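Pectinesterase (Sitophilus oryzae, PDB 4PMH) probably helps this weevil digest plant cell walls by hydrolysing the methyl esters of pectin, releasing methanol. Local coordinates at residues A[267-281]-A[311-323]. Numbering follows the deposited sequence.
Sequences YFVYKSTITGDSAWS and QLIIKESTIDGII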
# COMPACT_ATOMS: atom_id res chain seq x y z
N TYR A 267 -6.61 -4.53 -6.58
CA TYR A 267 -6.43 -4.90 -5.17
C TYR A 267 -7.38 -6.05 -4.79
O TYR A 267 -8.55 -6.03 -5.13
CB TYR A 267 -6.62 -3.67 -4.29
CG TYR A 267 -5.55 -2.60 -4.38
CD1 TYR A 267 -4.30 -2.85 -4.95
CD2 TYR A 267 -5.78 -1.31 -3.86
CE1 TYR A 267 -3.31 -1.87 -4.99
CE2 TYR A 267 -4.80 -0.34 -3.89
CZ TYR A 267 -3.57 -0.62 -4.48
OH TYR A 267 -2.60 0.35 -4.49
N PHE A 268 -6.86 -7.06 -4.11
CA PHE A 268 -7.64 -8.18 -3.61
C PHE A 268 -7.43 -8.31 -2.11
O PHE A 268 -6.30 -8.58 -1.63
CB PHE A 268 -7.20 -9.46 -4.31
CG PHE A 268 -8.05 -10.66 -3.99
CD1 PHE A 268 -9.40 -10.67 -4.24
CD2 PHE A 268 -7.46 -11.79 -3.49
CE1 PHE A 268 -10.17 -11.79 -3.96
CE2 PHE A 268 -8.21 -12.93 -3.23
CZ PHE A 268 -9.55 -12.93 -3.46
N VAL A 269 -8.50 -8.06 -1.37
CA VAL A 269 -8.51 -8.16 0.09
C VAL A 269 -9.30 -9.42 0.47
O VAL A 269 -10.50 -9.51 0.17
CB VAL A 269 -9.16 -6.92 0.70
CG1 VAL A 269 -9.27 -7.07 2.20
CG2 VAL A 269 -8.36 -5.66 0.34
N TYR A 270 -8.62 -10.39 1.10
CA TYR A 270 -9.15 -11.73 1.34
C TYR A 270 -8.84 -12.23 2.76
O TYR A 270 -7.71 -12.13 3.22
CB TYR A 270 -8.52 -12.67 0.33
CG TYR A 270 -8.89 -14.13 0.43
CD1 TYR A 270 -10.20 -14.55 0.26
CD2 TYR A 270 -7.91 -15.10 0.58
CE1 TYR A 270 -10.54 -15.89 0.30
CE2 TYR A 270 -8.24 -16.45 0.62
CZ TYR A 270 -9.56 -16.84 0.49
OH TYR A 270 -9.90 -18.17 0.54
N LYS A 271 -9.86 -12.77 3.45
CA LYS A 271 -9.74 -13.26 4.81
C LYS A 271 -9.07 -12.21 5.71
O LYS A 271 -8.25 -12.53 6.54
CB LYS A 271 -8.96 -14.56 4.85
CG LYS A 271 -9.52 -15.66 3.97
CD LYS A 271 -10.85 -16.16 4.50
CE LYS A 271 -11.13 -17.56 4.01
NZ LYS A 271 -12.56 -17.90 4.15
N SER A 272 -9.46 -10.96 5.53
CA SER A 272 -8.86 -9.85 6.26
C SER A 272 -9.90 -9.17 7.17
O SER A 272 -11.07 -9.59 7.22
CB SER A 272 -8.24 -8.86 5.25
OG SER A 272 -7.02 -9.40 4.70
N THR A 273 -9.46 -8.16 7.93
CA THR A 273 -10.30 -7.42 8.81
C THR A 273 -10.17 -5.95 8.50
O THR A 273 -9.05 -5.42 8.34
CB THR A 273 -9.89 -7.67 10.27
OG1 THR A 273 -10.07 -9.06 10.58
CG2 THR A 273 -10.70 -6.82 11.24
N ILE A 274 -11.30 -5.28 8.38
CA ILE A 274 -11.34 -3.84 8.21
C ILE A 274 -12.03 -3.21 9.43
O ILE A 274 -13.22 -3.41 9.68
CB ILE A 274 -12.08 -3.46 6.92
CG1 ILE A 274 -11.36 -4.06 5.70
CG2 ILE A 274 -12.22 -1.96 6.84
CD1 ILE A 274 -12.04 -3.83 4.38
N THR A 275 -11.28 -2.41 10.17
CA THR A 275 -11.75 -1.92 11.45
C THR A 275 -11.17 -0.54 11.72
O THR A 275 -10.59 0.10 10.83
CB THR A 275 -11.38 -2.94 12.55
OG1 THR A 275 -12.05 -2.61 13.76
CG2 THR A 275 -9.88 -2.99 12.79
N GLY A 276 -11.31 -0.08 12.95
CA GLY A 276 -10.78 1.23 13.28
C GLY A 276 -11.16 1.63 14.67
O GLY A 276 -11.73 0.84 15.42
N ASP A 277 -10.85 2.89 14.99
CA ASP A 277 -11.16 3.48 16.27
C ASP A 277 -12.67 3.57 16.46
O ASP A 277 -13.41 3.76 15.51
CB ASP A 277 -10.56 4.89 16.41
CG ASP A 277 -9.06 4.88 16.70
OD1 ASP A 277 -8.54 3.94 17.36
OD2 ASP A 277 -8.38 5.85 16.25
N SER A 278 -13.07 3.47 17.73
CA SER A 278 -14.47 3.40 18.16
C SER A 278 -15.28 4.57 17.69
O SER A 278 -16.47 4.45 17.44
CB SER A 278 -14.54 3.35 19.69
OG SER A 278 -13.49 2.55 20.20
N ALA A 279 -14.63 5.73 17.59
CA ALA A 279 -15.29 6.92 17.10
C ALA A 279 -16.04 6.66 15.78
O ALA A 279 -17.19 7.11 15.64
CB ALA A 279 -14.27 8.04 16.94
N TRP A 280 -15.41 5.94 14.85
CA TRP A 280 -16.03 5.60 13.54
C TRP A 280 -17.21 4.65 13.68
O TRP A 280 -18.12 4.67 12.85
CB TRP A 280 -15.02 4.93 12.60
CG TRP A 280 -13.85 5.75 12.30
CD1 TRP A 280 -12.56 5.49 12.64
CD2 TRP A 280 -13.85 7.00 11.61
NE1 TRP A 280 -11.75 6.50 12.19
CE2 TRP A 280 -12.51 7.45 11.56
CE3 TRP A 280 -14.85 7.78 11.01
CZ2 TRP A 280 -12.14 8.64 10.95
CZ3 TRP A 280 -14.49 8.98 10.41
CH2 TRP A 280 -13.15 9.40 10.38
N SER A 281 -17.16 3.79 14.71
CA SER A 281 -18.28 2.90 15.05
C SER A 281 -19.56 3.68 15.31
O SER A 281 -20.62 3.32 14.79
CB SER A 281 -17.96 2.00 16.25
OG SER A 281 -17.79 0.66 15.83
N GLN A 311 -9.49 -0.76 -9.30
CA GLN A 311 -10.10 -2.08 -9.15
C GLN A 311 -9.80 -2.62 -7.77
O GLN A 311 -8.64 -2.63 -7.35
CB GLN A 311 -9.59 -3.04 -10.23
CG GLN A 311 -10.48 -4.25 -10.52
CD GLN A 311 -10.33 -5.39 -9.54
OE1 GLN A 311 -9.30 -5.55 -8.88
NE2 GLN A 311 -11.39 -6.20 -9.42
N LEU A 312 -10.86 -3.08 -7.09
CA LEU A 312 -10.78 -3.59 -5.73
C LEU A 312 -11.89 -4.61 -5.44
O LEU A 312 -13.04 -4.31 -5.62
CB LEU A 312 -10.94 -2.46 -4.72
CG LEU A 312 -11.11 -2.85 -3.25
CD1 LEU A 312 -9.90 -3.59 -2.69
CD2 LEU A 312 -11.35 -1.59 -2.44
N ILE A 313 -11.50 -5.78 -4.97
CA ILE A 313 -12.44 -6.76 -4.46
C ILE A 313 -12.13 -7.08 -2.99
O ILE A 313 -10.99 -7.40 -2.65
CB ILE A 313 -12.40 -8.02 -5.32
CG1 ILE A 313 -13.03 -7.68 -6.67
CG2 ILE A 313 -13.13 -9.18 -4.62
CD1 ILE A 313 -12.90 -8.79 -7.67
N ILE A 314 -13.14 -6.94 -2.13
CA ILE A 314 -13.04 -7.38 -0.74
C ILE A 314 -13.88 -8.64 -0.60
O ILE A 314 -15.10 -8.59 -0.76
CB ILE A 314 -13.50 -6.31 0.23
CG1 ILE A 314 -12.63 -5.07 0.09
CG2 ILE A 314 -13.44 -6.83 1.67
CD1 ILE A 314 -13.20 -3.83 0.72
N LYS A 315 -13.21 -9.76 -0.35
CA LYS A 315 -13.84 -11.08 -0.34
C LYS A 315 -13.62 -11.82 0.99
O LYS A 315 -12.49 -11.87 1.48
CB LYS A 315 -13.21 -11.93 -1.45
CG LYS A 315 -13.70 -13.36 -1.53
CD LYS A 315 -13.33 -13.93 -2.89
CE LYS A 315 -13.74 -15.39 -3.04
NZ LYS A 315 -13.28 -15.92 -4.36
N GLU A 316 -14.69 -12.41 1.54
CA GLU A 316 -14.59 -13.25 2.75
C GLU A 316 -13.78 -12.59 3.86
O GLU A 316 -12.95 -13.20 4.52
CB GLU A 316 -14.11 -14.65 2.35
CG GLU A 316 -15.15 -15.26 1.42
CD GLU A 316 -14.85 -16.64 0.91
OE1 GLU A 316 -13.80 -17.19 1.29
OE2 GLU A 316 -15.68 -17.17 0.14
N SER A 317 -14.06 -11.31 4.05
CA SER A 317 -13.40 -10.52 5.06
C SER A 317 -14.41 -10.03 6.10
O SER A 317 -15.63 -10.02 5.87
CB SER A 317 -12.68 -9.35 4.41
OG SER A 317 -11.56 -9.81 3.66
N THR A 318 -13.87 -9.63 7.25
CA THR A 318 -14.64 -9.04 8.31
C THR A 318 -14.62 -7.52 8.17
O THR A 318 -13.56 -6.91 8.14
CB THR A 318 -14.04 -9.45 9.67
OG1 THR A 318 -14.16 -10.88 9.83
CG2 THR A 318 -14.75 -8.75 10.81
N ILE A 319 -15.78 -6.90 8.08
CA ILE A 319 -15.86 -5.45 7.98
C ILE A 319 -16.60 -4.96 9.22
O ILE A 319 -17.76 -5.32 9.43
CB ILE A 319 -16.60 -5.01 6.71
CG1 ILE A 319 -15.93 -5.64 5.47
CG2 ILE A 319 -16.62 -3.50 6.60
CD1 ILE A 319 -16.59 -5.27 4.15
N ASP A 320 -15.94 -4.16 10.06
CA ASP A 320 -16.61 -3.72 11.29
C ASP A 320 -17.54 -2.56 10.99
O ASP A 320 -17.53 -2.00 9.90
CB ASP A 320 -15.61 -3.42 12.41
CG ASP A 320 -14.97 -4.68 12.98
OD1 ASP A 320 -15.54 -5.78 12.89
OD2 ASP A 320 -13.85 -4.61 13.50
N GLY A 321 -18.39 -2.23 11.95
CA GLY A 321 -19.42 -1.23 11.76
C GLY A 321 -18.88 0.18 11.85
O GLY A 321 -19.42 1.00 12.55
N ILE A 322 -17.81 0.45 11.10
CA ILE A 322 -17.20 1.76 11.08
C ILE A 322 -17.52 2.47 9.77
O ILE A 322 -17.21 3.64 9.60
CB ILE A 322 -15.68 1.63 11.24
CG1 ILE A 322 -15.08 0.77 10.12
CG2 ILE A 322 -15.36 1.01 12.60
CD1 ILE A 322 -13.60 0.97 9.93
N ILE A 323 -18.14 1.75 8.84
CA ILE A 323 -18.40 2.29 7.50
C ILE A 323 -19.85 2.63 7.28
O ILE A 323 -20.76 2.17 7.99
CB ILE A 323 -17.95 1.33 6.38
CG1 ILE A 323 -18.74 0.01 6.44
CG2 ILE A 323 -16.45 1.08 6.47
CD1 ILE A 323 -18.92 -0.66 5.10
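Val269 and Ile314 sit side by side on neighbouring parallel strands 267-270 and 311-315, Val269 CB 4.0 Å from Ile314 CG1; the strand directions differ by only 8°, and nearly straight bonds flank the pair, with Val269 N giving to Ile313 O and Val269 O taking Lys315 N (2.8 Å, N-H...O 178°). At the bend that follows, Ser317 CB rests 3.2 Å from Ser272 O. With chi1 at -70°, Ser317 OG lies beside its own backbone N, where it accepts Ser272 N at 3.0 Å, tying the two turns together, and donates to Lys315 O of its own turn. Replacing Ser317 by alanine removes the hydroxyl, and Ser272 N would probably lose this acceptor and Lys315 O this donor, leaving the two bends less firmly joined. Outside that bend, Lys271 NZ forms a salt bridge with Glu316 OE1 (3.2 Å), approaching from above the carboxylate plane, while Glu316 OE1 also sits at the edge of the Tyr270 ring; the carboxylate has its stronger polar partner in Asn360. Parallel pairing resumes at Thr273-Thr318 and Ile274-Ile319, and inside the bend Ile274 CD1 and Ile314 CD1 meet tip to tip at 3.8 Å. Farther on, Thr275 OG1 donates to the anti lone pair of Asp320 OD2 (2.7 Å). Two successive coils, stacked in register across two parallel sheets, are characteristic of the right-handed parallel beta-helix of pectinesterases.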